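Local coordinates for tryptophanyl-tRNA synthetase (Mycoplasma pneumoniae, PDB 2YY5), which probably catalyses the ATP-dependent attachment of tryptophan to its cognate tRNA, as a homodimeric class I aminoacyl-tRNA synthetase, at residues M251-L255 and L287-L291; T232-I238 and K282-K288; T164-Q169 and R180-F184. The protein carries 1 engineered substitution. All coordinates share one frame; numbering follows the deposited sequence.

Contact 1 of 3, residues M251-L255 and L287-L291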
loop_
_atom_site.group_PDB
_atom_site.type_symbol
_atom_site.label_atom_id
_atom_site.label_comp_id
_atom_site.label_asym_id
_atom_site.label_seq_id
_atom_site.Cartn_x
_atom_site.Cartn_y
_atom_site.Cartn_z
ATOM N N MET B 251 -36.073 16.865 1.453
ATOM C CA MET B 251 -36.652 17.047 0.125
ATOM C C MET B 251 -36.609 18.522 -0.256
ATOM O O MET B 251 -36.441 18.882 -1.414
ATOM C CB MET B 251 -38.104 16.557 0.095
ATOM C CG MET B 251 -38.262 15.050 0.203
ATOM S SD MET B 251 -39.952 14.508 -0.139
ATOM C CE MET B 251 -40.726 14.824 1.436
ATOM N N LEU B 252 -36.750 19.376 0.742
ATOM C CA LEU B 252 -36.753 20.810 0.517
ATOM C C LEU B 252 -35.385 21.349 0.092
ATOM O O LEU B 252 -35.299 22.146 -0.845
ATOM C CB LEU B 252 -37.245 21.515 1.781
ATOM C CG LEU B 252 -37.876 22.904 1.670
ATOM C CD1 LEU B 252 -38.967 22.931 0.598
ATOM C CD2 LEU B 252 -38.443 23.276 3.037
ATOM N N THR B 253 -34.312 20.921 0.755
ATOM C CA THR B 253 -32.997 21.420 0.371
ATOM C C THR B 253 -32.528 20.804 -0.961
ATOM O O THR B 253 -31.741 21.419 -1.683
ATOM C CB THR B 253 -31.912 21.230 1.517
ATOM O OG1 THR B 253 -30.823 20.433 1.041
ATOM C CG2 THR B 253 -32.510 20.587 2.754
ATOM N N ILE B 254 -33.028 19.611 -1.295
ATOM C CA ILE B 254 -32.669 18.956 -2.558
ATOM C C ILE B 254 -33.292 19.758 -3.680
ATOM O O ILE B 254 -32.645 20.043 -4.694
ATOM C CB ILE B 254 -33.226 17.513 -2.673
ATOM C CG1 ILE B 254 -32.506 16.583 -1.693
ATOM C CG2 ILE B 254 -33.050 17.000 -4.102
ATOM C CD1 ILE B 254 -33.176 15.236 -1.533
ATOM N N LEU B 255 -34.566 20.101 -3.484
ATOM C CA LEU B 255 -35.342 20.881 -4.444
ATOM C C LEU B 255 -34.640 22.218 -4.715
ATOM O O LEU B 255 -34.511 22.634 -5.867
ATOM C CB LEU B 255 -36.757 21.144 -3.894
ATOM C CG LEU B 255 -37.952 21.310 -4.852
ATOM C CD1 LEU B 255 -38.939 22.298 -4.247
ATOM C CD2 LEU B 255 -37.508 21.815 -6.210
ATOM N N LEU B 287 -45.006 19.157 -2.639
ATOM C CA LEU B 287 -43.556 19.230 -2.530
ATOM C C LEU B 287 -42.934 18.061 -3.288
ATOM O O LEU B 287 -41.975 18.240 -4.040
ATOM C CB LEU B 287 -43.134 19.189 -1.052
ATOM C CG LEU B 287 -41.646 19.115 -0.685
ATOM C CD1 LEU B 287 -40.883 20.292 -1.282
ATOM C CD2 LEU B 287 -41.505 19.109 0.828
ATOM N N LYS B 288 -43.486 16.864 -3.091
ATOM C CA LYS B 288 -42.975 15.676 -3.770
ATOM C C LYS B 288 -43.109 15.825 -5.274
ATOM O O LYS B 288 -42.228 15.413 -6.033
ATOM C CB LYS B 288 -43.719 14.429 -3.302
ATOM C CG LYS B 288 -43.325 13.977 -1.911
ATOM C CD LYS B 288 -44.087 12.732 -1.476
ATOM C CE LYS B 288 -43.599 12.254 -0.111
ATOM N NZ LYS B 288 -44.379 11.098 0.394
ATOM N N ASN B 289 -44.221 16.421 -5.694
ATOM C CA ASN B 289 -44.494 16.659 -7.104
ATOM C C ASN B 289 -43.426 17.536 -7.742
ATOM O O ASN B 289 -42.902 17.206 -8.804
ATOM C CB ASN B 289 -45.852 17.338 -7.276
ATOM C CG ASN B 289 -46.950 16.358 -7.619
ATOM O OD1 ASN B 289 -47.510 15.695 -6.747
ATOM N ND2 ASN B 289 -47.254 16.249 -8.907
ATOM N N ALA B 290 -43.120 18.659 -7.092
ATOM C CA ALA B 290 -42.122 19.594 -7.595
ATOM C C ALA B 290 -40.718 18.991 -7.533
ATOM O O ALA B 290 -39.875 19.254 -8.399
ATOM C CB ALA B 290 -42.179 20.889 -6.798
ATOM N N LEU B 291 -40.473 18.184 -6.504
ATOM C CA LEU B 291 -39.180 17.535 -6.338
ATOM C C LEU B 291 -39.002 16.494 -7.432
ATOM O O LEU B 291 -37.914 16.348 -7.989
ATOM C CB LEU B 291 -39.091 16.859 -4.970
ATOM C CG LEU B 291 -37.791 16.104 -4.680
ATOM C CD1 LEU B 291 -36.608 17.065 -4.784
ATOM C CD2 LEU B 291 -37.859 15.465 -3.291
#
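Leu291 reaches across to Met251 and Ile254, and its two methyl groups divide the work. CD2 lies against the Met251 chain, 3.5 Å from Met251 CG, with the two side chains crossing at about a right angle. CD1 meets Ile254 CG2 at 3.6 Å. With CG of Leu291 opposite its backbone N (chi1 178°), the branched end is carried toward helix 246-259. A second group of purely aliphatic contacts surrounds Leu287. Its CD1 methyl is 3.8 Å from CD1 of Leu252 and 4.1 Å from CD1 of Leu255, so one methyl is shared by two leucines of the opposing helix. Leu255 CD1 also comes within 4.4 Å of the Ala290 CB.

Thioether and aliphatic lysine atoms make the third kind of contact. Met251 SD lies 3.8 Å from CG of Lys288, and the bend at chi3 (-81°) turns CE toward the lysine chain. The extended lysine then carries NZ onward to the carbonyl oxygens of Arg228 and Ala230. The axes of segments 251-255 and 287-291 are inclined at 33° and come within 10.0 Å. Ile254 also touches Leu19 and Leu23 of helix 19-26, and its side chain is about 4 Å from that of Ile193, a predicted ATP-binding residue. The side chains meet through carbon and one sulfur, with methyls also touching backbone atoms, so cohesion rests mainly on shape and exclusion of water.

Contact 2 of 3, residues T232-I238 and K282-K288; sequences TDSFNKI and KSYLDLK
Tyr284 enters the loop 232-238 from the first turn of helix 284-308. From CB, a torsion setting CG opposite the carbonyl carbon (chi1 -77°) sends the ring toward the loop, which lines both of its long edges. On one, CD1 meets Thr232 OG1 at 3.4 Å, and CE1 beyond it lies against Asp233. On the other, CD2 rests 3.5 Å from Ile238 CG1, and CE2 passes close to the backbone N of Lys237. The phenolic oxygen ends between two polar partners. OH donates to Asp233 OD1 at 2.5 Å, and it accepts a nearly straight bond from Lys237 N (2.9 Å, 172°).

Asp233 OD1 lies in the plane of the ring, whereas the carboxylate as a whole stands almost perpendicular to it, at 84°. The tyrosine hydroxyl comes to the syn side of OD1. From the anti side the same oxygen takes a hydrogen bond from Phe235 N, 3.0 Å away, and this pair of bonds would be expected to fix the carboxylate's orientation. Farther back, the Ile238 CD1 methyl packs near Ser283 O, 3.4 Å away, where the helix begins. Val248 of helix 246-259 touches both Asp233 and Tyr284.

Two motifs thus meet through one tyrosine: an Asx turn at Asp233 in the loop, and at the helix start a capping box, in which Ser283 N binds Asp286 OD1 (2.8 Å) and Asp286 N returns a weak bond to Ser283 OG.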
loop_
_atom_site.group_PDB
_atom_site.type_symbol
_atom_site.label_atom_id
_atom_site.label_comp_id
_atom_site.label_asym_id
_atom_site.label_seq_id
_atom_site.Cartn_x
_atom_site.Cartn_y
_atom_site.Cartn_z
ATOM N N THR B 232 -42.247 11.449 5.337
ATOM C CA THR B 232 -42.329 12.832 5.796
ATOM C C THR B 232 -42.578 12.853 7.305
ATOM O O THR B 232 -41.741 12.407 8.086
ATOM C CB THR B 232 -43.470 13.597 5.062
ATOM O OG1 THR B 232 -44.709 12.902 5.244
ATOM C CG2 THR B 232 -43.182 13.695 3.570
ATOM N N ASP B 233 -43.734 13.362 7.710
ATOM C CA ASP B 233 -44.098 13.436 9.121
ATOM C C ASP B 233 -45.564 13.824 9.204
ATOM O O ASP B 233 -46.199 14.054 8.174
ATOM C CB ASP B 233 -43.229 14.476 9.841
ATOM C CG ASP B 233 -43.287 15.845 9.186
ATOM O OD1 ASP B 233 -44.388 16.431 9.125
ATOM O OD2 ASP B 233 -42.234 16.337 8.730
ATOM N N SER B 234 -46.107 13.901 10.416
ATOM C CA SER B 234 -47.512 14.266 10.570
ATOM C C SER B 234 -47.715 15.642 11.201
ATOM O O SER B 234 -48.650 15.851 11.983
ATOM C CB SER B 234 -48.270 13.188 11.370
ATOM O OG SER B 234 -47.626 12.879 12.592
ATOM N N PHE B 235 -46.838 16.579 10.841
ATOM C CA PHE B 235 -46.902 17.954 11.340
ATOM C C PHE B 235 -47.444 18.884 10.256
ATOM O O PHE B 235 -47.757 20.041 10.519
ATOM C CB PHE B 235 -45.511 18.455 11.747
ATOM C CG PHE B 235 -44.915 17.728 12.915
ATOM C CD1 PHE B 235 -45.569 17.702 14.146
ATOM C CD2 PHE B 235 -43.683 17.085 12.793
ATOM C CE1 PHE B 235 -45.006 17.044 15.244
ATOM C CE2 PHE B 235 -43.110 16.426 13.881
ATOM C CZ PHE B 235 -43.772 16.406 15.111
ATOM N N ASN B 236 -47.540 18.362 9.039
ATOM C CA ASN B 236 -48.014 19.115 7.881
ATOM C C ASN B 236 -47.542 20.563 7.838
ATOM O O ASN B 236 -48.343 21.498 7.900
ATOM C CB ASN B 236 -49.540 19.057 7.787
ATOM C CG ASN B 236 -50.074 19.788 6.567
ATOM O OD1 ASN B 236 -50.369 20.981 6.623
ATOM N ND2 ASN B 236 -50.183 19.077 5.450
ATOM N N LYS B 237 -46.232 20.745 7.720
ATOM C CA LYS B 237 -45.650 22.078 7.649
ATOM C C LYS B 237 -44.371 22.023 6.829
ATOM O O LYS B 237 -43.381 21.433 7.261
ATOM C CB LYS B 237 -45.327 22.596 9.049
ATOM C CG LYS B 237 -45.164 24.106 9.108
ATOM C CD LYS B 237 -46.495 24.811 9.381
ATOM C CE LYS B 237 -47.556 24.508 8.325
ATOM N NZ LYS B 237 -48.900 25.026 8.724
ATOM N N ILE B 238 -44.390 22.631 5.647
ATOM C CA ILE B 238 -43.210 22.632 4.789
ATOM C C ILE B 238 -42.287 23.796 5.131
ATOM O O ILE B 238 -42.622 24.961 4.915
ATOM C CB ILE B 238 -43.598 22.703 3.299
ATOM C CG1 ILE B 238 -44.434 21.471 2.926
ATOM C CG2 ILE B 238 -42.345 22.749 2.437
ATOM C CD1 ILE B 238 -45.173 21.588 1.606
ATOM N N LYS B 282 -49.502 24.878 0.623
ATOM C CA LYS B 282 -49.584 23.615 -0.103
ATOM C C LYS B 282 -49.278 22.376 0.733
ATOM O O LYS B 282 -48.725 22.472 1.830
ATOM C CB LYS B 282 -48.665 23.687 -1.324
ATOM C CG LYS B 282 -48.991 24.880 -2.207
ATOM C CD LYS B 282 -48.019 25.052 -3.343
ATOM C CE LYS B 282 -48.392 26.271 -4.175
ATOM N NZ LYS B 282 -49.725 26.129 -4.808
ATOM N N SER B 283 -49.646 21.214 0.200
ATOM C CA SER B 283 -49.449 19.939 0.887
ATOM C C SER B 283 -48.086 19.318 0.632
ATOM O O SER B 283 -47.354 19.743 -0.265
ATOM C CB SER B 283 -50.509 18.942 0.440
ATOM O OG SER B 283 -50.296 18.577 -0.910
ATOM N N TYR B 284 -47.754 18.307 1.430
ATOM C CA TYR B 284 -46.489 17.597 1.280
ATOM C C TYR B 284 -46.472 16.949 -0.103
ATOM O O TYR B 284 -45.417 16.772 -0.715
ATOM C CB TYR B 284 -46.349 16.514 2.353
ATOM C CG TYR B 284 -45.965 17.014 3.734
ATOM C CD1 TYR B 284 -45.787 16.118 4.789
ATOM C CD2 TYR B 284 -45.734 18.370 3.977
ATOM C CE1 TYR B 284 -45.384 16.552 6.046
ATOM C CE2 TYR B 284 -45.330 18.815 5.232
ATOM C CZ TYR B 284 -45.153 17.898 6.263
ATOM O OH TYR B 284 -44.722 18.320 7.503
ATOM N N LEU B 285 -47.648 16.600 -0.606
ATOM C CA LEU B 285 -47.714 15.978 -1.917
ATOM C C LEU B 285 -47.287 16.977 -2.988
ATOM O O LEU B 285 -46.722 16.589 -4.005
ATOM C CB LEU B 285 -49.128 15.460 -2.198
ATOM C CG LEU B 285 -49.806 14.676 -1.065
ATOM C CD1 LEU B 285 -48.827 13.687 -0.425
ATOM C CD2 LEU B 285 -50.309 15.660 -0.022
ATOM N N ASP B 286 -47.542 18.262 -2.752
ATOM C CA ASP B 286 -47.169 19.309 -3.703
ATOM C C ASP B 286 -45.654 19.459 -3.760
ATOM O O ASP B 286 -45.092 19.844 -4.786
ATOM C CB ASP B 286 -47.803 20.638 -3.296
ATOM C CG ASP B 286 -49.306 20.649 -3.485
ATOM O OD1 ASP B 286 -50.015 21.179 -2.604
ATOM O OD2 ASP B 286 -49.782 20.138 -4.519
ATOM N N LEU B 287 -45.006 19.157 -2.639
ATOM C CA LEU B 287 -43.556 19.230 -2.530
ATOM C C LEU B 287 -42.934 18.061 -3.288
ATOM O O LEU B 287 -41.975 18.240 -4.040
ATOM C CB LEU B 287 -43.134 19.189 -1.052
ATOM C CG LEU B 287 -41.646 19.115 -0.685
ATOM C CD1 LEU B 287 -40.883 20.292 -1.282
ATOM C CD2 LEU B 287 -41.505 19.109 0.828
ATOM N N LYS B 288 -43.486 16.864 -3.091
ATOM C CA LYS B 288 -42.975 15.676 -3.770
ATOM C C LYS B 288 -43.109 15.825 -5.274
ATOM O O LYS B 288 -42.228 15.413 -6.033
ATOM C CB LYS B 288 -43.719 14.429 -3.302
ATOM C CG LYS B 288 -43.325 13.977 -1.911
ATOM C CD LYS B 288 -44.087 12.732 -1.476
ATOM C CE LYS B 288 -43.599 12.254 -0.111
ATOM N NZ LYS B 288 -44.379 11.098 0.394
#

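Contact 3 of 3, residues T164-Q169 and R180-F184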
loop_
_atom_site.group_PDB
_atom_site.type_symbol
_atom_site.label_atom_id
_atom_site.label_comp_id
_atom_site.label_asym_id
_atom_site.label_seq_id
_atom_site.Cartn_x
_atom_site.Cartn_y
_atom_site.Cartn_z
ATOM N N THR B 164 -5.811 13.233 7.352
ATOM C CA THR B 164 -4.872 13.680 6.340
ATOM C C THR B 164 -4.038 14.868 6.807
ATOM O O THR B 164 -2.857 14.967 6.491
ATOM C CB THR B 164 -5.602 14.052 5.052
ATOM O OG1 THR B 164 -6.284 12.900 4.548
ATOM C CG2 THR B 164 -4.617 14.542 4.017
ATOM N N ARG B 165 -4.651 15.775 7.553
ATOM C CA ARG B 165 -3.918 16.925 8.050
ATOM C C ARG B 165 -3.008 16.492 9.193
ATOM O O ARG B 165 -1.931 17.046 9.371
ATOM C CB ARG B 165 -4.885 18.008 8.526
ATOM C CG ARG B 165 -5.980 18.325 7.520
ATOM C CD ARG B 165 -6.725 19.582 7.906
ATOM N NE ARG B 165 -5.865 20.750 7.771
ATOM C CZ ARG B 165 -6.008 21.868 8.465
ATOM N NH1 ARG B 165 -5.171 22.880 8.270
ATOM N NH2 ARG B 165 -6.979 21.971 9.358
ATOM N N ASP B 166 -3.429 15.500 9.972
ATOM C CA ASP B 166 -2.595 15.030 11.077
ATOM C C ASP B 166 -1.340 14.358 10.525
ATOM O O ASP B 166 -0.244 14.537 11.061
ATOM C CB ASP B 166 -3.355 14.042 11.976
ATOM C CG ASP B 166 -4.567 14.667 12.645
ATOM O OD1 ASP B 166 -4.599 15.916 12.764
ATOM O OD2 ASP B 166 -5.480 13.911 13.062
ATOM N N LEU B 167 -1.509 13.591 9.450
ATOM C CA LEU B 167 -0.391 12.894 8.813
ATOM C C LEU B 167 0.544 13.893 8.138
ATOM O O LEU B 167 1.761 13.729 8.164
ATOM C CB LEU B 167 -0.899 11.880 7.770
ATOM C CG LEU B 167 -1.696 10.663 8.268
ATOM C CD1 LEU B 167 -2.045 9.750 7.087
ATOM C CD2 LEU B 167 -0.869 9.901 9.305
ATOM N N ALA B 168 -0.030 14.923 7.530
ATOM C CA ALA B 168 0.755 15.947 6.858
ATOM C C ALA B 168 1.643 16.653 7.892
ATOM O O ALA B 168 2.835 16.887 7.661
ATOM C CB ALA B 168 -0.172 16.945 6.176
ATOM N N GLN B 169 1.055 16.977 9.039
ATOM C CA GLN B 169 1.793 17.633 10.109
ATOM C C GLN B 169 2.821 16.675 10.710
ATOM O O GLN B 169 3.940 17.073 11.033
ATOM C CB GLN B 169 0.825 18.130 11.185
ATOM C CG GLN B 169 0.082 19.407 10.808
ATOM C CD GLN B 169 -0.862 19.854 11.904
ATOM O OE1 GLN B 169 -1.905 19.239 12.133
ATOM N NE2 GLN B 169 -0.492 20.919 12.604
ATOM N N ARG B 180 1.736 21.771 2.534
ATOM C CA ARG B 180 0.617 22.683 2.615
ATOM C C ARG B 180 -0.524 21.816 3.134
ATOM O O ARG B 180 -0.838 20.785 2.546
ATOM C CB ARG B 180 0.303 23.234 1.227
ATOM C CG ARG B 180 -1.127 23.682 1.033
ATOM C CD ARG B 180 -1.439 23.942 -0.441
ATOM N NE ARG B 180 -1.077 25.290 -0.868
ATOM C CZ ARG B 180 0.128 25.663 -1.286
ATOM N NH1 ARG B 180 0.334 26.922 -1.642
ATOM N NH2 ARG B 180 1.120 24.787 -1.371
ATOM N N LEU B 181 -1.127 22.215 4.245
ATOM C CA LEU B 181 -2.222 21.447 4.802
ATOM C C LEU B 181 -3.486 21.616 3.963
ATOM O O LEU B 181 -3.970 22.723 3.755
ATOM C CB LEU B 181 -2.479 21.879 6.241
ATOM C CG LEU B 181 -1.255 21.768 7.156
ATOM C CD1 LEU B 181 -1.654 22.195 8.557
ATOM C CD2 LEU B 181 -0.701 20.338 7.151
ATOM N N PRO B 182 -4.036 20.508 3.457
ATOM C CA PRO B 182 -5.249 20.608 2.645
ATOM C C PRO B 182 -6.438 21.032 3.497
ATOM O O PRO B 182 -6.579 20.590 4.631
ATOM C CB PRO B 182 -5.410 19.198 2.100
ATOM C CG PRO B 182 -4.903 18.355 3.240
ATOM C CD PRO B 182 -3.641 19.101 3.654
ATOM N N GLN B 183 -7.291 21.886 2.949
ATOM C CA GLN B 183 -8.471 22.333 3.672
ATOM C C GLN B 183 -9.752 21.600 3.265
ATOM O O GLN B 183 -10.062 21.488 2.080
ATOM C CB GLN B 183 -8.685 23.831 3.473
ATOM C CG GLN B 183 -10.045 24.288 3.966
ATOM C CD GLN B 183 -10.209 25.792 3.939
ATOM O OE1 GLN B 183 -10.022 26.434 2.899
ATOM N NE2 GLN B 183 -10.571 26.366 5.085
ATOM N N PHE B 184 -10.498 21.116 4.255
ATOM C CA PHE B 184 -11.757 20.424 4.002
ATOM C C PHE B 184 -12.807 21.447 3.548
ATOM O O PHE B 184 -12.980 22.494 4.186
ATOM C CB PHE B 184 -12.236 19.731 5.279
ATOM C CG PHE B 184 -13.674 19.275 5.226
ATOM C CD1 PHE B 184 -14.017 18.054 4.648
ATOM C CD2 PHE B 184 -14.690 20.074 5.741
ATOM C CE1 PHE B 184 -15.352 17.635 4.580
ATOM C CE2 PHE B 184 -16.026 19.666 5.678
ATOM C CZ PHE B 184 -16.356 18.440 5.094
#
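Leu181 packs on Ala168 and Gln169 where helix 158-175 meets the chain leading into strand 183-185. The contact belongs to a beta-alpha-beta unit formed by strand 150-152, this helix and strand 183-185, with its two strands parallel, as befits the Rossmann-type nucleotide-binding fold of class I synthetases.

The buried side is apolar and made of small groups. CD2 of Leu181 sits 3.6 Å from Ala168 CB, and Pro182 CG lies 3.9 Å from the methyl CG2 of Thr164. Ile143 of helix 131-144 touches both Thr164 and Pro182. The threonine hydroxyl is turned to its own helix, where it is hydrogen-bonded to His160 O, which leaves the methyl for the proline. The Thr164 side chain is about 7 Å from the bound tryptophanyl-sulfamoyl adenosine, which places this end of the contact near the active site.

The more exposed side is uneven. Gln169 touches loosely, mainly through its aliphatic stem, CG lying 3.9 Å from CD2 of Leu181 as the two side chains cross at about a right angle. Arg165 still packs closely: it bends at chi3 (68°) and runs past Leu181 and alongside the Pro182 carbonyl. Its NE is 3.2 Å from Pro182 O, but the N-H points poorly for a hydrogen bond, and the oxygen lies obliquely to the guanidinium. At the edge of that group, in its plane, Leu181 CB sits 3.5 Å from Arg165 NH1.

Contact 3 comes first along the chain, within the beta-alpha-beta unit that ends in strand 183-185; contact 2 opens next, then contact 1, and both end on helix 284-308. The latter two are neighbours, with centres 10 Å apart. They share Leu287 and Lys288, and are in direct touch where Met251 CE meets Thr232 CG2 at 3.4 Å. Helices 246-259 and 284-308 and the loop between helices 220-228 and 246-259 therefore pack as one unit. Contact 3 lies on the opposite side of the chain's centre from contact 1, their centres about 37 Å apart. Contacts 1 and 3 thus approach the bound adenylate analogue from different parts of the fold, while contact 2 is remote from it.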